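Local atomic coordinates of chitin deacetylase 1 (Bombyx mori, PDB entry 5ZNS), a protein that hydrolyses the N-acetamido groups of N-acetyl-D-glucosamine residues in chitin, a zinc-dependent reaction that yields chitosan and acetate. Residues Asp45-Asn50 and Phe77-Tyr82; Glu132-Ile137 and Leu357-Arg362; Cys343-Lys348 and Val365-Leu370. All blocks are in the same frame, centred on the assembly; numbering follows the deposited sequence.

Contact 1: Asp45-Asn50 and Phe77-Tyr82. With NAG (2-acetamido-2-deoxy-beta-D-glucopyranose), chain B.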
loop_
_atom_site.group_PDB
_atom_site.type_symbol
_atom_site.label_atom_id
_atom_site.label_comp_id
_atom_site.label_asym_id
_atom_site.label_seq_id
_atom_site.Cartn_x
_atom_site.Cartn_y
_atom_site.Cartn_z
ATOM N N ASP A 45 -2.317 -0.931 6.941
ATOM C CA ASP A 45 -3.458 -0.147 6.701
ATOM C C ASP A 45 -3.878 0.590 7.895
ATOM O O ASP A 45 -3.409 0.462 8.962
ATOM C CB ASP A 45 -4.578 -0.972 6.053
ATOM C CG ASP A 45 -4.518 -1.054 4.568
ATOM O OD1 ASP A 45 -3.561 -0.694 3.970
ATOM O OD2 ASP A 45 -5.461 -1.542 3.993
ATOM N N ASP A 46 -4.829 1.491 7.679
ATOM C CA ASP A 46 -5.511 2.160 8.784
ATOM C C ASP A 46 -4.535 3.079 9.532
ATOM O O ASP A 46 -3.393 3.263 9.109
ATOM C CB ASP A 46 -6.040 1.133 9.788
ATOM C CG ASP A 46 -7.441 0.662 9.454
ATOM O OD1 ASP A 46 -8.321 1.519 9.232
ATOM O OD2 ASP A 46 -7.662 -0.567 9.415
ATOM N N ALA A 47 -5.000 3.659 10.635
ATOM C CA ALA A 47 -4.240 4.645 11.417
ATOM C C ALA A 47 -2.965 4.157 12.124
ATOM O O ALA A 47 -2.815 2.974 12.427
ATOM C CB ALA A 47 -5.159 5.337 12.415
ATOM N N ILE A 48 -1.946 5.040 12.291
ATOM C CA ILE A 48 -0.589 4.876 12.952
ATOM C C ILE A 48 -0.438 5.660 14.268
ATOM O O ILE A 48 -0.481 6.812 14.276
ATOM C CB ILE A 48 0.639 5.367 12.106
ATOM C CG1 ILE A 48 0.823 4.648 10.796
ATOM C CG2 ILE A 48 1.956 5.198 12.827
ATOM C CD1 ILE A 48 2.028 5.043 9.991
ATOM N N ASN A 49 -0.216 4.975 15.358
ATOM C CA ASN A 49 -0.127 5.539 16.684
ATOM C C ASN A 49 0.443 4.594 17.700
ATOM O O ASN A 49 1.058 3.689 17.367
ATOM C CB ASN A 49 -1.476 6.079 17.149
ATOM C CG ASN A 49 -2.579 5.050 17.133
ATOM O OD1 ASN A 49 -2.377 3.917 17.292
ATOM N ND2 ASN A 49 -3.720 5.479 16.907
ATOM N N ASN A 50 0.196 4.835 18.951
ATOM C CA ASN A 50 0.720 4.025 20.024
ATOM C C ASN A 50 0.255 2.588 20.097
ATOM O O ASN A 50 0.842 1.821 20.742
ATOM C CB ASN A 50 0.607 4.704 21.366
ATOM C CG ASN A 50 1.760 5.590 21.666
ATOM O OD1 ASN A 50 2.756 5.561 21.024
ATOM N ND2 ASN A 50 1.607 6.390 22.654
ATOM N N PHE A 77 -0.583 2.760 4.302
ATOM C CA PHE A 77 -1.785 3.443 3.831
ATOM C C PHE A 77 -2.486 3.999 5.068
ATOM O O PHE A 77 -3.153 3.266 5.802
ATOM C CB PHE A 77 -2.671 2.487 3.036
ATOM C CG PHE A 77 -2.066 2.054 1.719
ATOM C CD1 PHE A 77 -2.205 2.848 0.599
ATOM C CD2 PHE A 77 -1.359 0.860 1.613
ATOM C CE1 PHE A 77 -1.644 2.478 -0.611
ATOM C CE2 PHE A 77 -0.796 0.477 0.408
ATOM C CZ PHE A 77 -0.941 1.285 -0.707
ATOM N N VAL A 78 -2.320 5.299 5.313
ATOM C CA VAL A 78 -2.655 5.909 6.593
ATOM C C VAL A 78 -4.025 6.560 6.516
ATOM O O VAL A 78 -4.324 7.298 5.568
ATOM C CB VAL A 78 -1.585 6.935 7.007
ATOM C CG1 VAL A 78 -1.886 7.486 8.389
ATOM C CG2 VAL A 78 -0.195 6.297 6.962
ATOM N N SER A 79 -4.855 6.288 7.521
ATOM C CA SER A 79 -6.112 6.989 7.737
ATOM C C SER A 79 -5.938 8.005 8.857
ATOM O O SER A 79 -5.081 7.847 9.733
ATOM C CB SER A 79 -7.244 6.020 8.083
ATOM O OG SER A 79 -6.912 5.216 9.202
ATOM N N HIS A 80 -6.789 9.035 8.842
ATOM C CA HIS A 80 -6.521 10.226 9.642
ATOM C C HIS A 80 -6.785 9.995 11.128
ATOM O O HIS A 80 -5.919 10.271 11.967
ATOM C CB HIS A 80 -7.355 11.395 9.128
ATOM C CG HIS A 80 -7.260 12.617 9.985
ATOM N ND1 HIS A 80 -6.055 13.172 10.361
ATOM C CD2 HIS A 80 -8.222 13.389 10.545
ATOM C CE1 HIS A 80 -6.277 14.231 11.118
ATOM N NE2 HIS A 80 -7.585 14.385 11.245
ATOM N N LYS A 81 -7.966 9.484 11.472
ATOM C CA LYS A 81 -8.437 9.540 12.852
ATOM C C LYS A 81 -7.489 8.809 13.795
ATOM O O LYS A 81 -7.107 7.660 13.548
ATOM C CB LYS A 81 -9.842 8.942 12.953
ATOM C CG LYS A 81 -10.676 9.535 14.086
ATOM C CD LYS A 81 -12.062 8.904 14.160
ATOM C CE LYS A 81 -12.866 9.511 15.301
ATOM N NZ LYS A 81 -14.307 9.153 15.213
ATOM N N TYR A 82 -7.104 9.491 14.877
ATOM C CA TYR A 82 -6.248 8.982 15.942
ATOM C C TYR A 82 -4.803 8.776 15.509
ATOM O O TYR A 82 -4.030 8.152 16.250
ATOM C CB TYR A 82 -6.776 7.664 16.529
ATOM C CG TYR A 82 -8.255 7.658 16.880
ATOM C CD1 TYR A 82 -8.787 8.586 17.772
ATOM C CD2 TYR A 82 -9.116 6.700 16.342
ATOM C CE1 TYR A 82 -10.132 8.565 18.108
ATOM C CE2 TYR A 82 -10.451 6.677 16.666
ATOM C CZ TYR A 82 -10.960 7.607 17.549
ATOM O OH TYR A 82 -12.300 7.579 17.867
HETATM C C1 NAG B . 3.796 10.084 18.866
HETATM C C2 NAG B . 3.994 9.595 20.300
HETATM C C3 NAG B . 5.330 10.103 20.849
HETATM C C4 NAG B . 6.474 9.754 19.902
HETATM C C5 NAG B . 6.133 10.177 18.476
HETATM C C6 NAG B . 7.155 9.729 17.454
HETATM C C7 NAG B . 1.724 9.350 21.183
HETATM C C8 NAG B . 0.706 9.865 22.157
HETATM N N2 NAG B . 2.897 9.986 21.171
HETATM O O3 NAG B . 5.550 9.517 22.127
HETATM O O4 NAG B . 7.626 10.525 20.217
HETATM O O5 NAG B . 4.868 9.637 18.070
HETATM O O6 NAG B . 7.377 8.327 17.508
HETATM O O7 NAG B . 1.487 8.407 20.425
#
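Phe-77, Ala-47 and Tyr-82 have the most surface buried by this contact, and they mark its deep end, its middle and its outer edge. At the deep end Asp-45 and Phe-77 lie alongside one another, pointing the same way. Asp-45 OD1 comes within 3.4 Å of Phe-77 CB and also nears CD2 of the ring, with the carboxylate and ring planes turned 86° apart. That same oxygen forms a salt bridge with Arg-146. In the middle, the methyl of Ala-47 presses on the loop after strand 75-78, Ala-47 CB standing 3.2 Å from Lys-81 O, while Ser-79 OG lies 2.9 Å from Ala-47 N at too poor an angle to bond. Behind them Ile-48 CD1 meets Val-78 CG2 in a crossing of aliphatic tips. Tyr-82 is held through its carbonyl. Asn-49 ND2 donates to Tyr-82 O over 2.8 Å in a nearly straight bond that leaves in the asparagine amide plane but arrives above the carbonyl plane. Having CG between its backbone N and carbonyl carbon (chi1 57°) lets Asn-49 reach across, and OD1 accepts from Asn-51 N. With an alanine in place of Asn-49, Tyr-82 O would probably lose this donor and the outer end of the 77-82 loop could shift. The two segments run out from the ends of neighbouring parallel strands, 38-44 and 75-78, of the polysaccharide deacetylase domain. Asp-46, a zinc ligand, ends the TFDD motif of the CE4 family, and His-101 and His-105 complete the protein's metal ligands.

Contact 2: Glu132-Ile137 and Leu357-Arg362. With NAG (2-acetamido-2-deoxy-beta-D-glucopyranose), chain C; NAG (2-acetamido-2-deoxy-beta-D-glucopyranose), chain B.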
loop_
_atom_site.group_PDB
_atom_site.type_symbol
_atom_site.label_atom_id
_atom_site.label_comp_id
_atom_site.label_asym_id
_atom_site.label_seq_id
_atom_site.Cartn_x
_atom_site.Cartn_y
_atom_site.Cartn_z
ATOM N N GLU A 132 0.935 15.877 4.516
ATOM C CA GLU A 132 1.999 16.766 4.063
ATOM C C GLU A 132 2.239 17.892 5.061
ATOM O O GLU A 132 3.392 18.246 5.340
ATOM C CB GLU A 132 1.666 17.314 2.673
ATOM C CG GLU A 132 1.938 16.300 1.554
ATOM C CD GLU A 132 1.622 16.829 0.157
ATOM O OE1 GLU A 132 1.144 17.974 0.019
ATOM O OE2 GLU A 132 1.849 16.083 -0.816
ATOM N N LYS A 133 1.167 18.428 5.653
ATOM C CA LYS A 133 1.322 19.493 6.636
ATOM C C LYS A 133 1.840 18.955 7.968
ATOM O O LYS A 133 2.921 19.337 8.430
ATOM C CB LYS A 133 -0.008 20.233 6.838
ATOM C CG LYS A 133 0.050 21.257 7.974
ATOM C CD LYS A 133 -1.189 22.142 8.043
ATOM C CE LYS A 133 -1.064 23.151 9.195
ATOM N NZ LYS A 133 -2.339 23.850 9.484
ATOM N N PHE A 134 1.079 18.071 8.611
ATOM C CA PHE A 134 1.395 17.736 9.997
ATOM C C PHE A 134 2.551 16.760 10.137
ATOM O O PHE A 134 3.091 16.628 11.241
ATOM C CB PHE A 134 0.142 17.215 10.701
ATOM C CG PHE A 134 -0.897 18.279 10.884
ATOM C CD1 PHE A 134 -0.703 19.300 11.817
ATOM C CD2 PHE A 134 -2.021 18.314 10.081
ATOM C CE1 PHE A 134 -1.637 20.311 11.961
ATOM C CE2 PHE A 134 -2.959 19.322 10.224
ATOM C CZ PHE A 134 -2.765 20.318 11.167
ATOM N N SER A 135 2.971 16.108 9.057
ATOM C CA SER A 135 4.199 15.327 9.064
ATOM C C SER A 135 5.341 16.029 8.340
ATOM O O SER A 135 6.421 15.449 8.216
ATOM C CB SER A 135 3.965 13.945 8.441
ATOM O OG SER A 135 3.162 13.144 9.288
ATOM N N ASN A 136 5.131 17.261 7.878
ATOM C CA ASN A 136 6.155 18.064 7.203
ATOM C C ASN A 136 6.907 17.251 6.147
ATOM O O ASN A 136 8.122 17.062 6.195
ATOM C CB ASN A 136 7.125 18.684 8.208
ATOM C CG ASN A 136 7.907 19.841 7.612
ATOM O OD1 ASN A 136 7.436 20.523 6.704
ATOM N ND2 ASN A 136 9.111 20.060 8.121
ATOM N N ILE A 137 6.146 16.777 5.175
ATOM C CA ILE A 137 6.667 16.021 4.047
ATOM C C ILE A 137 6.492 16.906 2.820
ATOM O O ILE A 137 5.363 17.201 2.410
ATOM C CB ILE A 137 5.951 14.672 3.897
ATOM C CG1 ILE A 137 6.273 13.771 5.101
ATOM C CG2 ILE A 137 6.317 14.005 2.565
ATOM C CD1 ILE A 137 5.338 12.574 5.247
ATOM N N LEU A 357 -3.946 14.838 18.466
ATOM C CA LEU A 357 -3.139 14.825 17.256
ATOM C C LEU A 357 -1.739 15.253 17.656
ATOM O O LEU A 357 -1.548 16.379 18.123
ATOM C CB LEU A 357 -3.715 15.765 16.193
ATOM C CG LEU A 357 -3.170 15.705 14.759
ATOM C CD1 LEU A 357 -4.177 16.321 13.801
ATOM C CD2 LEU A 357 -1.809 16.391 14.606
ATOM N N GLN A 358 -0.772 14.358 17.489
ATOM C CA GLN A 358 0.617 14.640 17.814
ATOM C C GLN A 358 1.360 15.060 16.550
ATOM O O GLN A 358 1.229 14.420 15.500
ATOM C CB GLN A 358 1.286 13.424 18.463
ATOM C CG GLN A 358 0.623 12.953 19.761
ATOM C CD GLN A 358 -0.559 12.016 19.518
ATOM O OE1 GLN A 358 -0.674 11.391 18.458
ATOM N NE2 GLN A 358 -1.446 11.926 20.497
ATOM N N THR A 359 2.143 16.129 16.659
ATOM C CA THR A 359 2.855 16.672 15.513
ATOM C C THR A 359 3.990 17.550 16.021
ATOM O O THR A 359 3.923 18.099 17.125
ATOM C CB THR A 359 1.924 17.480 14.593
ATOM O OG1 THR A 359 2.695 18.171 13.605
ATOM C CG2 THR A 359 1.127 18.496 15.389
ATOM N N CYS A 360 5.035 17.668 15.199
ATOM C CA CYS A 360 6.127 18.584 15.486
ATOM C C CYS A 360 5.764 20.028 15.169
ATOM O O CYS A 360 6.485 20.936 15.602
ATOM C CB CYS A 360 7.389 18.178 14.706
ATOM S SG CYS A 360 8.133 16.599 15.239
ATOM N N LEU A 361 4.676 20.259 14.437
ATOM C CA LEU A 361 4.193 21.611 14.190
ATOM C C LEU A 361 3.474 22.144 15.422
ATOM O O LEU A 361 3.098 21.393 16.322
ATOM C CB LEU A 361 3.205 21.657 13.022
ATOM C CG LEU A 361 3.491 21.275 11.571
ATOM C CD1 LEU A 361 2.661 22.166 10.648
ATOM C CD2 LEU A 361 4.959 21.347 11.214
ATOM N N ARG A 362 3.260 23.457 15.440
ATOM C CA ARG A 362 2.355 24.030 16.426
ATOM C C ARG A 362 0.949 23.476 16.208
ATOM O O ARG A 362 0.556 23.145 15.087
ATOM C CB ARG A 362 2.334 25.555 16.315
ATOM C CG ARG A 362 1.571 26.017 15.091
ATOM C CD ARG A 362 1.284 27.502 15.029
ATOM N NE ARG A 362 0.767 27.830 13.700
ATOM C CZ ARG A 362 -0.520 28.002 13.408
ATOM N NH1 ARG A 362 -1.444 27.891 14.354
ATOM N NH2 ARG A 362 -0.881 28.277 12.162
HETATM C C1 NAG C . 10.001 21.105 7.686
HETATM C C2 NAG C . 9.936 22.307 8.654
HETATM C C3 NAG C . 11.114 23.274 8.437
HETATM C C4 NAG C . 12.443 22.540 8.310
HETATM C C5 NAG C . 12.317 21.416 7.295
HETATM C C6 NAG C . 13.568 20.579 7.180
HETATM C C7 NAG C . 7.833 23.283 9.497
HETATM C C8 NAG C . 6.580 24.021 9.124
HETATM N N2 NAG C . 8.672 23.012 8.491
HETATM O O3 NAG C . 11.187 24.164 9.545
HETATM O O4 NAG C . 13.462 23.437 7.879
HETATM O O5 NAG C . 11.275 20.535 7.720
HETATM O O6 NAG C . 13.905 19.994 8.430
HETATM O O7 NAG C . 8.071 22.947 10.653
HETATM C C1 NAG B . 3.796 10.084 18.866
HETATM C C2 NAG B . 3.994 9.595 20.300
HETATM C C3 NAG B . 5.330 10.103 20.849
HETATM C C4 NAG B . 6.474 9.754 19.902
HETATM C C5 NAG B . 6.133 10.177 18.476
HETATM C C6 NAG B . 7.155 9.729 17.454
HETATM C C7 NAG B . 1.724 9.350 21.183
HETATM C C8 NAG B . 0.706 9.865 22.157
HETATM N N2 NAG B . 2.897 9.986 21.171
HETATM O O3 NAG B . 5.550 9.517 22.127
HETATM O O4 NAG B . 7.626 10.525 20.217
HETATM O O5 NAG B . 4.868 9.637 18.070
HETATM O O6 NAG B . 7.377 8.327 17.508
HETATM O O7 NAG B . 1.487 8.407 20.425
HETATM O O HOH W 1 5.187 15.968 12.786
#
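Phe-134 and Thr-359 join the end of helix 117-134, closed by a Schellman motif, to the end of strand 355-359, where Thr-359 forms an ST turn. The hydrogen bonds centre on one carbonyl. Thr-359 OG1 donates to Phe-134 O at 2.9 Å, in the carbonyl plane and on a lone pair, and a water donates to the same Phe-134 O at 2.7 Å, so two bonds grip this helix-end oxygen. The water in turn accepts from Cys-360 N, while Thr-359 OG1 accepts from Leu-361 N at 3.0 Å and thus serves both segments. Its position anti to the backbone N (chi1 171°) puts OG1 at the edge of the Phe-134 ring, near the ring plane.

Apolar packing fills in on both flanks. Leu-357 CD2 lies 4.2 Å from Phe-134 CD1, and Leu-361 CD1 touches both Lys-133 O and the aliphatic Lys-133 CG. The extended lysine carries NZ onward to Thr-374 O and a salt bridge with Asp-376.

The last interaction is with sugar. Asn-136, at positive phi in the Schellman motif, is N-glycosylated through ND2, and the acetamide oxygen O7 of this NAG (chain C) approaches Leu-361 CD2 to 3.5 Å.

Contact 3: Cys343-Lys348 and Val365-Leu370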
loop_
_atom_site.group_PDB
_atom_site.type_symbol
_atom_site.label_atom_id
_atom_site.label_comp_id
_atom_site.label_asym_id
_atom_site.label_seq_id
_atom_site.Cartn_x
_atom_site.Cartn_y
_atom_site.Cartn_z
ATOM N N CYS A 343 -1.661 17.808 20.666
ATOM C CA CYS A 343 -2.748 18.752 20.462
ATOM C C CYS A 343 -4.071 18.089 20.807
ATOM O O CYS A 343 -4.460 17.109 20.165
ATOM C CB CYS A 343 -2.750 19.220 19.009
ATOM S SG CYS A 343 -1.111 19.758 18.497
ATOM N N LYS A 344 -4.765 18.622 21.803
ATOM C CA LYS A 344 -6.086 18.124 22.172
ATOM C C LYS A 344 -7.116 18.951 21.411
ATOM O O LYS A 344 -7.322 20.131 21.714
ATOM C CB LYS A 344 -6.295 18.200 23.685
ATOM C CG LYS A 344 -7.368 17.272 24.214
ATOM C CD LYS A 344 -7.309 17.089 25.730
ATOM C CE LYS A 344 -8.123 15.870 26.152
ATOM N NZ LYS A 344 -7.539 14.587 25.664
ATOM N N LEU A 345 -7.748 18.341 20.407
ATOM C CA LEU A 345 -8.467 19.091 19.388
ATOM C C LEU A 345 -9.907 18.623 19.272
ATOM O O LEU A 345 -10.280 17.530 19.699
ATOM C CB LEU A 345 -7.788 18.970 18.022
ATOM C CG LEU A 345 -6.355 19.500 17.931
ATOM C CD1 LEU A 345 -5.706 19.123 16.592
ATOM C CD2 LEU A 345 -6.332 21.005 18.139
ATOM N N THR A 346 -10.694 19.466 18.619
ATOM C CA THR A 346 -12.134 19.351 18.588
ATOM C C THR A 346 -12.594 19.836 17.220
ATOM O O THR A 346 -11.897 20.609 16.562
ATOM C CB THR A 346 -12.723 20.181 19.737
ATOM O OG1 THR A 346 -14.003 19.674 20.107
ATOM C CG2 THR A 346 -12.833 21.622 19.346
ATOM N N SER A 347 -13.761 19.373 16.780
ATOM C CA SER A 347 -14.272 19.846 15.497
ATOM C C SER A 347 -15.771 19.605 15.402
ATOM O O SER A 347 -16.259 18.534 15.773
ATOM C CB SER A 347 -13.578 19.159 14.315
ATOM O OG SER A 347 -14.300 19.394 13.110
ATOM N N LYS A 348 -16.491 20.607 14.884
ATOM C CA LYS A 348 -17.916 20.451 14.601
ATOM C C LYS A 348 -18.189 19.274 13.671
ATOM O O LYS A 348 -19.307 18.748 13.659
ATOM C CB LYS A 348 -18.478 21.741 13.967
ATOM C CG LYS A 348 -18.015 21.940 12.513
ATOM C CD LYS A 348 -18.158 23.380 12.014
ATOM C CE LYS A 348 -19.439 24.031 12.485
ATOM N NZ LYS A 348 -19.756 25.210 11.633
ATOM N N VAL A 365 -5.826 25.113 14.911
ATOM C CA VAL A 365 -6.924 25.733 15.635
ATOM C C VAL A 365 -8.046 24.735 15.935
ATOM O O VAL A 365 -8.656 24.781 17.011
ATOM C CB VAL A 365 -7.400 26.941 14.812
ATOM C CG1 VAL A 365 -8.831 27.199 15.058
ATOM C CG2 VAL A 365 -6.533 28.174 15.135
ATOM N N ASN A 366 -8.356 23.825 15.008
ATOM C CA ASN A 366 -9.342 22.787 15.291
ATOM C C ASN A 366 -8.901 21.484 14.621
ATOM O O ASN A 366 -7.858 21.419 13.959
ATOM C CB ASN A 366 -10.756 23.254 14.900
ATOM C CG ASN A 366 -11.017 23.171 13.414
ATOM O OD1 ASN A 366 -10.110 23.355 12.603
ATOM N ND2 ASN A 366 -12.268 22.898 13.044
ATOM N N TYR A 367 -9.668 20.413 14.853
ATOM C CA TYR A 367 -9.256 19.093 14.379
ATOM C C TYR A 367 -9.449 19.001 12.870
ATOM O O TYR A 367 -10.544 19.282 12.373
ATOM C CB TYR A 367 -10.051 17.983 15.066
ATOM C CG TYR A 367 -9.508 16.591 14.791
ATOM C CD1 TYR A 367 -8.208 16.255 15.155
ATOM C CD2 TYR A 367 -10.290 15.612 14.173
ATOM C CE1 TYR A 367 -7.695 15.006 14.914
ATOM C CE2 TYR A 367 -9.770 14.329 13.923
ATOM C CZ TYR A 367 -8.471 14.044 14.298
ATOM O OH TYR A 367 -7.912 12.802 14.074
ATOM N N PRO A 368 -8.420 18.624 12.118
ATOM C CA PRO A 368 -8.586 18.448 10.673
ATOM C C PRO A 368 -9.605 17.360 10.362
ATOM O O PRO A 368 -9.641 16.317 11.019
ATOM C CB PRO A 368 -7.179 18.053 10.203
ATOM C CG PRO A 368 -6.259 18.554 11.287
ATOM C CD PRO A 368 -7.028 18.419 12.554
ATOM N N TRP A 369 -10.453 17.633 9.370
ATOM C CA TRP A 369 -11.443 16.681 8.873
ATOM C C TRP A 369 -11.782 17.059 7.435
ATOM O O TRP A 369 -11.132 17.921 6.839
ATOM C CB TRP A 369 -12.692 16.653 9.765
ATOM C CG TRP A 369 -13.450 15.359 9.725
ATOM C CD1 TRP A 369 -14.689 15.150 9.176
ATOM C CD2 TRP A 369 -13.032 14.096 10.266
ATOM N NE1 TRP A 369 -15.055 13.836 9.333
ATOM C CE2 TRP A 369 -14.063 13.170 10.002
ATOM C CE3 TRP A 369 -11.886 13.658 10.943
ATOM C CZ2 TRP A 369 -13.984 11.831 10.388
ATOM C CZ3 TRP A 369 -11.811 12.334 11.327
ATOM C CH2 TRP A 369 -12.851 11.432 11.048
ATOM N N LEU A 370 -12.840 16.435 6.899
ATOM C CA LEU A 370 -13.155 16.501 5.468
ATOM C C LEU A 370 -13.157 17.927 4.925
ATOM O O LEU A 370 -12.543 18.208 3.889
ATOM C CB LEU A 370 -14.521 15.864 5.200
ATOM C CG LEU A 370 -14.640 14.371 4.934
ATOM C CD1 LEU A 370 -16.077 14.093 4.560
ATOM C CD2 LEU A 370 -13.691 13.930 3.827
HETATM O O HOH W 2 -9.737 22.481 18.859
HETATM O O HOH W 3 -12.769 20.243 11.001
#
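Tyr-367 meets Leu-345, Thr-346 and Ser-347 with the first atoms of its side chain, and its tip goes on to a different part of the protein. At the root, Tyr-367 CB sits among three neighbours: it is 3.9 Å from Leu-345 CB, 3.8 Å from Ser-347 CB, and close to the backbone oxygen of Thr-346. CG is anti to the backbone N (chi1 -170°), which carries the ring away from strand 341-345 after this first touch. The leucine and tyrosine side chains cross at about a right angle. Tyr-367 CD1 still feels the leucine, with Leu-345 CB 4.0 Å from it and Leu-345 CD1 little farther. Leu-345 CD1 also reaches the proline ring, 4.3 Å from Pro-368 CD. One atom further along, Tyr-367 CE1 packs on Leu-357 of the partner strand 355-359. The tyrosine ring stacks on His-80, and OH comes to rest beside the backbone of Lys-81 and Tyr-82.

The backbone adds a direct bond. Tyr-367 N donates to Thr-346 O over 2.8 Å in a nearly straight line (168°), although the donor stands above the carbonyl plane. Two waters bridge the segments. One receives a weak bond from Thr-346 N and donates to Val-365 O; the other donates to Tyr-367 O at 2.8 Å and is hydrogen-bonded to Ser-347 OG; this oxygen accepts from Glu-349 N. A single direct hydrogen bond therefore ties the non-strand segment to residues 343-348. Much of the polar link is left to water, once between backbones and once from the serine hydroxyl to a backbone carbonyl, beside a buried apolar patch of tyrosine, leucine and proline carbons.

The three contacts cluster on one side of the protein, contact 1 at the zinc site. Contact 1 holds the zinc ligand Asp-46, its side chain about 3 Å from the metal, and its centre lies 14 Å from that of contact 2 and 16 Å from that of contact 3. His-80 makes the joint: His-80 CE1 packs on Leu-357 CD1 of contact 2 at 4.0 Å, while its ring meets Tyr-367 and Pro-368 of contact 3. Contacts 2 and 3 each use one strand of the antiparallel pair 341-345 and 355-359, and Phe-134 CE2 touches Pro-368 CG at 3.6 Å. Tyr-367 stands about 11 Å, side chain to side chain, from the zinc ligand His-105. The NAG of chain B touches contacts 1 and 2.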